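Local coordinates for protein frutapin (Artocarpus altilis, PDB 5KRP) that probably binds carbohydrates, mannose-type sugars among them, as a lectin of the jacalin-related family, at residues I30-K35 against G111-E116; E36-F41 against D139-I144; E75-V80 against F102-G107. All coordinates share one frame; numbering follows the deposited sequence.

Contact 1: residues I30-K35 against G111-E116; sequences IELSYK and GPYGEE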
loop_
_atom_site.group_PDB
_atom_site.type_symbol
_atom_site.label_atom_id
_atom_site.label_comp_id
_atom_site.label_asym_id
_atom_site.label_seq_id
_atom_site.Cartn_x
_atom_site.Cartn_y
_atom_site.Cartn_z
ATOM N N ILE A 30 3.503 14.128 -19.955
ATOM C CA ILE A 30 2.321 14.977 -19.664
ATOM C C ILE A 30 2.156 16.003 -20.797
ATOM O O ILE A 30 3.127 16.642 -21.132
ATOM C CB ILE A 30 2.437 15.707 -18.319
ATOM C CG1 ILE A 30 2.485 14.675 -17.183
ATOM C CG2 ILE A 30 1.221 16.615 -18.107
ATOM C CD1 ILE A 30 2.941 15.259 -15.864
ATOM N N GLU A 31 0.960 16.070 -21.392
ATOM C CA GLU A 31 0.661 17.094 -22.445
ATOM C C GLU A 31 -0.443 18.011 -21.936
ATOM O O GLU A 31 -1.478 17.545 -21.490
ATOM C CB GLU A 31 0.184 16.410 -23.722
ATOM C CG GLU A 31 1.231 15.487 -24.347
ATOM C CD GLU A 31 0.748 14.831 -25.644
ATOM O OE1 GLU A 31 0.497 15.590 -26.624
ATOM O OE2 GLU A 31 0.635 13.580 -25.685
ATOM N N LEU A 32 -0.219 19.313 -21.983
ATOM C CA LEU A 32 -1.238 20.195 -21.575
ATOM C C LEU A 32 -1.286 21.380 -22.524
ATOM O O LEU A 32 -0.353 21.569 -23.310
ATOM C CB LEU A 32 -1.013 20.601 -20.119
ATOM C CG LEU A 32 0.250 21.280 -19.722
ATOM C CD1 LEU A 32 0.129 22.814 -19.978
ATOM C CD2 LEU A 32 0.540 21.089 -18.259
ATOM N N SER A 33 -2.414 22.106 -22.480
ATOM C CA SER A 33 -2.508 23.435 -23.174
ATOM C C SER A 33 -2.790 24.521 -22.155
ATOM O O SER A 33 -3.320 24.257 -21.053
ATOM C CB SER A 33 -3.532 23.428 -24.292
ATOM O OG SER A 33 -4.837 23.442 -23.778
ATOM N N TYR A 34 -2.334 25.737 -22.460
ATOM C CA TYR A 34 -2.498 26.850 -21.572
ATOM C C TYR A 34 -2.527 28.200 -22.325
ATOM O O TYR A 34 -2.013 28.298 -23.459
ATOM C CB TYR A 34 -1.384 26.952 -20.568
ATOM C CG TYR A 34 -0.024 27.228 -21.166
ATOM C CD1 TYR A 34 0.760 26.188 -21.702
ATOM C CD2 TYR A 34 0.502 28.557 -21.193
ATOM C CE1 TYR A 34 2.029 26.453 -22.261
ATOM C CE2 TYR A 34 1.748 28.824 -21.778
ATOM C CZ TYR A 34 2.510 27.762 -22.261
ATOM O OH TYR A 34 3.744 27.974 -22.825
ATOM N N LYS A 35 -3.116 29.165 -21.624
ATOM C CA LYS A 35 -2.907 30.610 -21.926
ATOM C C LYS A 35 -3.245 31.387 -20.644
ATOM O O LYS A 35 -2.421 31.446 -19.725
ATOM C CB LYS A 35 -3.713 30.989 -23.235
ATOM C CG LYS A 35 -3.357 32.399 -23.736
ATOM C CD LYS A 35 -2.006 32.412 -24.423
ATOM C CE LYS A 35 -1.482 33.845 -24.681
ATOM N NZ LYS A 35 -0.383 33.864 -25.704
ATOM N N GLY A 111 7.375 24.419 -16.118
ATOM C CA GLY A 111 6.409 25.477 -15.843
ATOM C C GLY A 111 7.040 26.609 -15.097
ATOM O O GLY A 111 8.317 26.671 -14.926
ATOM N N PRO A 112 6.238 27.510 -14.549
ATOM C CA PRO A 112 4.730 27.538 -14.564
ATOM C C PRO A 112 4.134 27.676 -15.984
ATOM O O PRO A 112 4.720 28.319 -16.862
ATOM C CB PRO A 112 4.439 28.755 -13.730
ATOM C CG PRO A 112 5.621 29.696 -14.014
ATOM C CD PRO A 112 6.822 28.788 -14.083
ATOM N N TYR A 113 3.012 27.002 -16.217
ATOM C CA TYR A 113 2.226 27.126 -17.416
ATOM C C TYR A 113 0.985 27.827 -17.006
ATOM O O TYR A 113 0.425 27.484 -15.970
ATOM C CB TYR A 113 1.874 25.768 -17.936
ATOM C CG TYR A 113 3.138 24.955 -18.252
ATOM C CD1 TYR A 113 4.001 25.323 -19.280
ATOM C CD2 TYR A 113 3.492 23.851 -17.464
ATOM C CE1 TYR A 113 5.156 24.566 -19.566
ATOM C CE2 TYR A 113 4.648 23.117 -17.735
ATOM C CZ TYR A 113 5.471 23.474 -18.763
ATOM O OH TYR A 113 6.613 22.733 -18.960
ATOM N N GLY A 114 0.537 28.826 -17.779
ATOM C CA GLY A 114 -0.679 29.510 -17.421
ATOM C C GLY A 114 -0.388 30.802 -16.688
ATOM O O GLY A 114 0.703 31.366 -16.821
ATOM N N GLU A 115 -1.348 31.290 -15.920
ATOM C CA GLU A 115 -1.112 32.487 -15.116
ATOM C C GLU A 115 -1.162 32.219 -13.638
ATOM O O GLU A 115 -2.130 31.654 -13.156
ATOM C CB GLU A 115 -2.147 33.583 -15.414
ATOM C CG GLU A 115 -2.123 33.992 -16.900
ATOM C CD GLU A 115 -3.144 35.097 -17.270
ATOM O OE1 GLU A 115 -4.095 35.362 -16.488
ATOM O OE2 GLU A 115 -2.997 35.666 -18.382
ATOM N N GLU A 116 -0.192 32.744 -12.927
ATOM C CA GLU A 116 -0.113 32.599 -11.450
ATOM C C GLU A 116 -1.006 33.583 -10.720
ATOM O O GLU A 116 -0.547 34.510 -10.082
ATOM C CB GLU A 116 1.330 32.584 -10.977
ATOM C CG GLU A 116 2.138 31.444 -11.626
ATOM C CD GLU A 116 3.511 31.257 -10.991
ATOM O OE1 GLU A 116 4.188 32.285 -10.786
ATOM O OE2 GLU A 116 3.917 30.103 -10.661
#
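Two tyrosines, Y34 and Y113, carry the meeting of strands 30-34 and 111-114, whose short axes run at 53° and come within 6.7 Å. The first interaction is CH-pi: Y113 CB lies over one face of the Y34 ring, 4.2 Å from its centroid and displaced toward the rim. The two rings are turned obliquely, with planes 46° apart, and their closest carbons are Y34 CE1 and Y113 CD1 (3.7 Å). Y34 takes the crowded position for CG, between its backbone N and carbonyl carbon (chi1 64°), and this brings its ring across the Y113-G114 backbone; Y34 CD2 lies 3.4 Å from G114 N.

Purely apolar packing follows on the inner side. L32 crosses Y113 at about a right angle, and L32 CD1 rests 4.0 Å from Y113 CB; a branched, buried leucine suits this place beside V66.

A backbone contact of the CA-H...O kind closes the end: G114 CA approaches K35 O at 3.5 Å. Glycine suits 114 because at its backbone angles a CB would press on the preceding carbonyl O. E115 CG lies near K35 O, while the carboxylate of E115 turns to a salt bridge with R98.

Side-chain packing and one CA-H...O contact, with no conventional hydrogen bond between these segments, thus join edge strand 109-114 of one four-stranded Greek key sheet to strand 26-34 of another, as expected between the walls of the jacalin-family beta-prism.

Contact 2: residues E36-F41 against D139-I144; sequences EAIGSF and DLLDAI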
loop_
_atom_site.group_PDB
_atom_site.type_symbol
_atom_site.label_atom_id
_atom_site.label_comp_id
_atom_site.label_asym_id
_atom_site.label_seq_id
_atom_site.Cartn_x
_atom_site.Cartn_y
_atom_site.Cartn_z
ATOM N N GLU A 36 -4.484 31.856 -20.485
ATOM C CA GLU A 36 -4.878 32.494 -19.247
ATOM C C GLU A 36 -5.078 31.480 -18.109
ATOM O O GLU A 36 -5.038 31.822 -16.927
ATOM C CB GLU A 36 -6.179 33.291 -19.474
ATOM C CG GLU A 36 -5.923 34.482 -20.405
ATOM C CD GLU A 36 -6.034 34.186 -21.890
ATOM O OE1 GLU A 36 -6.453 33.080 -22.373
ATOM O OE2 GLU A 36 -5.762 35.166 -22.621
ATOM N N ALA A 37 -5.374 30.268 -18.512
ATOM C CA ALA A 37 -5.626 29.184 -17.539
ATOM C C ALA A 37 -5.067 27.922 -18.182
ATOM O O ALA A 37 -4.612 27.948 -19.324
ATOM C CB ALA A 37 -7.101 29.054 -17.269
ATOM N N ILE A 38 -5.220 26.770 -17.505
ATOM C CA ILE A 38 -4.954 25.506 -18.149
ATOM C C ILE A 38 -6.193 24.984 -18.850
ATOM O O ILE A 38 -7.321 24.971 -18.272
ATOM C CB ILE A 38 -4.472 24.445 -17.066
ATOM C CG1 ILE A 38 -3.296 24.951 -16.252
ATOM C CG2 ILE A 38 -4.254 23.091 -17.733
ATOM C CD1 ILE A 38 -2.026 25.235 -16.999
ATOM N N GLY A 39 -5.995 24.537 -20.105
ATOM C CA GLY A 39 -6.996 23.948 -20.959
ATOM C C GLY A 39 -6.916 22.412 -20.961
ATOM O O GLY A 39 -7.507 21.746 -20.141
ATOM N N SER A 40 -6.231 21.849 -21.946
ATOM C CA SER A 40 -6.160 20.412 -22.122
ATOM C C SER A 40 -5.188 19.803 -21.085
ATOM O O SER A 40 -4.258 20.432 -20.649
ATOM C CB SER A 40 -5.629 20.118 -23.508
ATOM O OG SER A 40 -6.487 20.657 -24.542
ATOM N N PHE A 41 -5.392 18.534 -20.816
ATOM C CA PHE A 41 -4.541 17.774 -19.947
ATOM C C PHE A 41 -4.710 16.318 -20.312
ATOM O O PHE A 41 -5.794 15.727 -20.208
ATOM C CB PHE A 41 -4.900 18.038 -18.464
ATOM C CG PHE A 41 -3.914 17.397 -17.490
ATOM C CD1 PHE A 41 -4.068 16.074 -17.109
ATOM C CD2 PHE A 41 -2.833 18.103 -17.012
ATOM C CE1 PHE A 41 -3.166 15.510 -16.149
ATOM C CE2 PHE A 41 -1.922 17.535 -16.129
ATOM C CZ PHE A 41 -2.081 16.259 -15.717
ATOM N N ASP A 139 -14.668 23.813 -20.724
ATOM C CA ASP A 139 -13.862 24.562 -21.651
ATOM C C ASP A 139 -12.416 24.586 -21.168
ATOM O O ASP A 139 -11.546 24.758 -21.980
ATOM C CB ASP A 139 -14.315 26.002 -21.789
ATOM C CG ASP A 139 -15.684 26.151 -22.462
ATOM O OD1 ASP A 139 -16.251 25.180 -23.038
ATOM O OD2 ASP A 139 -16.200 27.292 -22.332
ATOM N N LEU A 140 -12.200 24.476 -19.837
ATOM C CA LEU A 140 -10.930 24.609 -19.202
ATOM C C LEU A 140 -10.804 23.401 -18.204
ATOM O O LEU A 140 -11.754 22.640 -17.983
ATOM C CB LEU A 140 -10.854 25.904 -18.387
ATOM C CG LEU A 140 -10.895 27.186 -19.255
ATOM C CD1 LEU A 140 -11.000 28.375 -18.361
ATOM C CD2 LEU A 140 -9.681 27.339 -20.110
ATOM N N LEU A 141 -9.627 23.277 -17.631
ATOM C CA LEU A 141 -9.391 22.321 -16.554
ATOM C C LEU A 141 -9.943 22.959 -15.294
ATOM O O LEU A 141 -9.296 23.731 -14.654
ATOM C CB LEU A 141 -7.857 22.080 -16.451
ATOM C CG LEU A 141 -7.483 21.028 -15.388
ATOM C CD1 LEU A 141 -8.090 19.720 -15.750
ATOM C CD2 LEU A 141 -5.988 20.935 -15.198
ATOM N N ASP A 142 -11.160 22.591 -14.930
ATOM C CA ASP A 142 -11.728 23.067 -13.667
ATOM C C ASP A 142 -10.986 22.611 -12.396
ATOM O O ASP A 142 -10.841 23.381 -11.446
ATOM C CB ASP A 142 -13.168 22.580 -13.572
ATOM C CG ASP A 142 -14.087 23.198 -14.629
ATOM O OD1 ASP A 142 -14.039 22.796 -15.817
ATOM O OD2 ASP A 142 -14.903 24.090 -14.271
ATOM N N ALA A 143 -10.480 21.383 -12.387
ATOM C CA ALA A 143 -9.857 20.865 -11.145
ATOM C C ALA A 143 -8.976 19.672 -11.513
ATOM O O ALA A 143 -9.197 19.021 -12.537
ATOM C CB ALA A 143 -10.919 20.435 -10.128
ATOM N N ILE A 144 -7.965 19.463 -10.692
ATOM C CA ILE A 144 -7.079 18.315 -10.871
ATOM C C ILE A 144 -6.688 17.703 -9.539
ATOM O O ILE A 144 -6.419 18.401 -8.531
ATOM C CB ILE A 144 -5.880 18.695 -11.739
ATOM C CG1 ILE A 144 -5.024 17.488 -12.130
ATOM C CG2 ILE A 144 -4.943 19.627 -11.044
ATOM C CD1 ILE A 144 -3.681 18.009 -12.637
#
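L141 N gives a nearly straight hydrogen bond to I38 O (2.9 Å, 171° at the hydrogen) where strands 38-41 and 141-144 pass at 66°, with G39 and L140 CA atoms 4.4 Å apart. It is a single link between strands of different sheets, the donor tilted a little from the carbonyl plane.

Around the bond the side chains are all apolar. I38 and L141 lie side by side and point the same way, I38 CG2 touching L141 CD2 at 3.8 Å. With CG anti to its backbone N (chi1 -177°), L141 directs its branches along I38, while L141 CB stays 3.5 Å from I38 O. Beside the bond, the small A37 CB meets L140 CD1 at 4.1 Å. Farther in, I144 crosses F41 at about a right angle and, in one of its two conformers, sets CD1 over one face of the F41 ring, 4.2 Å from the centroid. F41 CE2 and CZ are the ring atoms nearest to it in what is, for that conformer, a CH-pi contact.

D139 N, L140 N and D142 OD2 turn instead to a bound glycerol, probably from the crystallisation liquor, in a place consistent with the sugar pocket of jacalin-related lectins.

Several strands enclose the contact. D142 and A143 form a classic beta bulge opposite R136 of strand 127-137, whose F133 meets the F41 ring edge-to-face. W19 of strand 17-20 packs on F41 and L141, and V97 of strand 95-104 bonds through its backbone to both I38 and L141, so all three sheets of the prism converge here.

Contact 3: residues E75-V80 against F102-G107; sequences EFLVSV and FKTNKG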
loop_
_atom_site.group_PDB
_atom_site.type_symbol
_atom_site.label_atom_id
_atom_site.label_comp_id
_atom_site.label_asym_id
_atom_site.label_seq_id
_atom_site.Cartn_x
_atom_site.Cartn_y
_atom_site.Cartn_z
ATOM N N GLU A 75 13.652 9.307 -13.597
ATOM C CA GLU A 75 13.133 10.660 -13.274
ATOM C C GLU A 75 11.619 10.584 -13.089
ATOM O O GLU A 75 10.930 10.004 -13.923
ATOM C CB GLU A 75 13.493 11.665 -14.351
ATOM C CG GLU A 75 13.044 13.099 -14.024
ATOM C CD GLU A 75 13.294 14.118 -15.134
ATOM O OE1 GLU A 75 13.097 13.798 -16.322
ATOM O OE2 GLU A 75 13.677 15.238 -14.774
ATOM N N PHE A 76 11.147 11.176 -11.990
ATOM C CA PHE A 76 9.713 11.161 -11.690
ATOM C C PHE A 76 9.376 12.411 -10.876
ATOM O O PHE A 76 10.261 13.098 -10.304
ATOM C CB PHE A 76 9.375 9.889 -10.878
ATOM C CG PHE A 76 10.282 9.651 -9.726
ATOM C CD1 PHE A 76 10.079 10.268 -8.507
ATOM C CD2 PHE A 76 11.360 8.747 -9.840
ATOM C CE1 PHE A 76 10.911 10.036 -7.412
ATOM C CE2 PHE A 76 12.218 8.532 -8.745
ATOM C CZ PHE A 76 12.024 9.187 -7.560
ATOM N N LEU A 77 8.094 12.700 -10.808
ATOM C CA LEU A 77 7.610 13.908 -10.129
ATOM C C LEU A 77 7.803 13.837 -8.629
ATOM O O LEU A 77 7.576 12.757 -8.042
ATOM C CB LEU A 77 6.113 14.082 -10.409
ATOM C CG LEU A 77 5.691 14.324 -11.836
ATOM C CD1 LEU A 77 4.126 14.335 -11.857
ATOM C CD2 LEU A 77 6.348 15.633 -12.235
ATOM N N VAL A 78 8.276 14.920 -8.036
ATOM C CA VAL A 78 8.344 15.143 -6.574
ATOM C C VAL A 78 7.430 16.270 -6.088
ATOM O O VAL A 78 7.246 16.488 -4.887
ATOM C CB VAL A 78 9.779 15.311 -6.062
ATOM C CG1 VAL A 78 10.579 14.056 -6.294
ATOM C CG2 VAL A 78 10.480 16.464 -6.736
ATOM N N SER A 79 6.848 17.055 -7.003
ATOM C CA SER A 79 6.030 18.224 -6.622
ATOM C C SER A 79 5.056 18.511 -7.733
ATOM O O SER A 79 5.425 18.556 -8.937
ATOM C CB SER A 79 6.868 19.500 -6.410
ATOM O OG SER A 79 5.978 20.589 -6.111
ATOM N N VAL A 80 3.802 18.703 -7.374
ATOM C CA VAL A 80 2.791 19.267 -8.246
ATOM C C VAL A 80 2.328 20.518 -7.528
ATOM O O VAL A 80 1.960 20.439 -6.365
ATOM C CB VAL A 80 1.595 18.294 -8.449
ATOM C CG1 VAL A 80 0.520 18.939 -9.351
ATOM C CG2 VAL A 80 2.080 17.008 -9.100
ATOM N N PHE A 102 5.547 21.619 -12.286
ATOM C CA PHE A 102 5.950 20.227 -11.939
ATOM C C PHE A 102 7.422 20.265 -11.665
ATOM O O PHE A 102 8.180 20.892 -12.436
ATOM C CB PHE A 102 5.721 19.324 -13.122
ATOM C CG PHE A 102 4.313 19.141 -13.482
ATOM C CD1 PHE A 102 3.498 18.355 -12.724
ATOM C CD2 PHE A 102 3.753 19.838 -14.576
ATOM C CE1 PHE A 102 2.160 18.206 -13.058
ATOM C CE2 PHE A 102 2.379 19.743 -14.881
ATOM C CZ PHE A 102 1.577 18.894 -14.136
ATOM N N LYS A 103 7.819 19.640 -10.583
ATOM C CA LYS A 103 9.265 19.475 -10.290
ATOM C C LYS A 103 9.615 17.999 -10.238
ATOM O O LYS A 103 8.770 17.174 -9.867
ATOM C CB LYS A 103 9.614 20.082 -8.964
ATOM C CG LYS A 103 9.358 21.580 -8.958
ATOM C CD LYS A 103 10.095 22.260 -7.816
ATOM C CE LYS A 103 9.643 23.715 -7.708
ATOM N NZ LYS A 103 10.108 24.312 -6.412
ATOM N N THR A 104 10.842 17.647 -10.664
ATOM C CA THR A 104 11.304 16.244 -10.611
ATOM C C THR A 104 12.463 15.966 -9.642
ATOM O O THR A 104 13.210 16.879 -9.199
ATOM C CB THR A 104 11.679 15.695 -11.997
ATOM O OG1 THR A 104 12.997 16.144 -12.327
ATOM C CG2 THR A 104 10.698 16.126 -13.083
ATOM N N ASN A 105 12.606 14.673 -9.292
ATOM C CA ASN A 105 13.706 14.194 -8.442
ATOM C C ASN A 105 15.113 14.508 -9.016
ATOM O O ASN A 105 16.085 14.503 -8.284
ATOM C CB ASN A 105 13.553 12.698 -8.150
ATOM C CG ASN A 105 13.750 11.867 -9.355
ATOM O OD1 ASN A 105 13.305 12.209 -10.443
ATOM N ND2 ASN A 105 14.461 10.746 -9.197
ATOM N N LYS A 106 15.178 14.762 -10.294
ATOM C CA LYS A 106 16.421 15.145 -10.967
ATOM C C LYS A 106 16.657 16.642 -10.941
ATOM O O LYS A 106 17.626 17.132 -11.552
ATOM C CB LYS A 106 16.425 14.635 -12.401
ATOM C CG LYS A 106 16.464 13.123 -12.573
ATOM C CD LYS A 106 17.617 12.435 -11.837
ATOM C CE LYS A 106 17.777 11.003 -12.331
ATOM N NZ LYS A 106 18.877 10.332 -11.606
ATOM N N GLY A 107 15.813 17.384 -10.230
ATOM C CA GLY A 107 15.948 18.845 -10.164
ATOM C C GLY A 107 15.484 19.624 -11.397
ATOM O O GLY A 107 15.912 20.774 -11.567
#
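F76 and N105 grip each other through backbone and side chain together. F76 N donates to N105 OD1 (2.8 Å), coming from above the carbonyl plane, and N105 N returns a bond to F76 O (3.0 Å) nearly along the C=O axis. The amide of N105 stacks on the F76 ring, planes 22° apart, with N105 CG 3.6 Å above the ring centre. Asparagine suits this site because its short side chain offers an acceptor and a flat face at once; placing CG between the backbone N and the carbonyl carbon (chi1 68°) folds that amide back over the ring.

Next to this pair, K103 O accepts from V78 N at 2.9 Å and weakly from S79 N. V78 and S79 therefore share one partner, a classic beta bulge, at the open end of the antiparallel hairpin formed by strands 77-86 and 95-104. K103 N bonds S79 O at 3.1 Å, restoring regular pairing. Beyond it, V80 and F102 lie side by side on the buried face, and L77 CD2 meets F102 CB at 3.8 Å.

Farther out, the type I turn T104-G107 sets N105 in place, and T104 OG1 accepts from K106 N in an ST turn. E75 OE2 lies near T104 OG1, though its exact position is less sure; E75 OE1 pairs with R108. N105 ND2 is held by E74 O.

Contacts 1 and 2 are neighbours, centres about 9 Å apart, because strands 26-34 and 38-47 adjoin in one sheet: S33 OG bonds S40 N at 2.8 Å and S33 O bonds G39 N at 2.9 Å. Contact 3 lies about 16 Å from contact 1 and about 21 Å from contact 2, centre to centre, across the middle of the chain from the latter. F102 ties it to both, F102 CE2 touching L32 CD2 at 4.1 Å and F102 CZ touching F41 CE2 at 4.2 Å, so one phenylalanine bridges the prism core. The glycerol near L140 in contact 2 is consistent with a sugar site at that end, as in related lectins, though it probably comes from the crystallisation liquor.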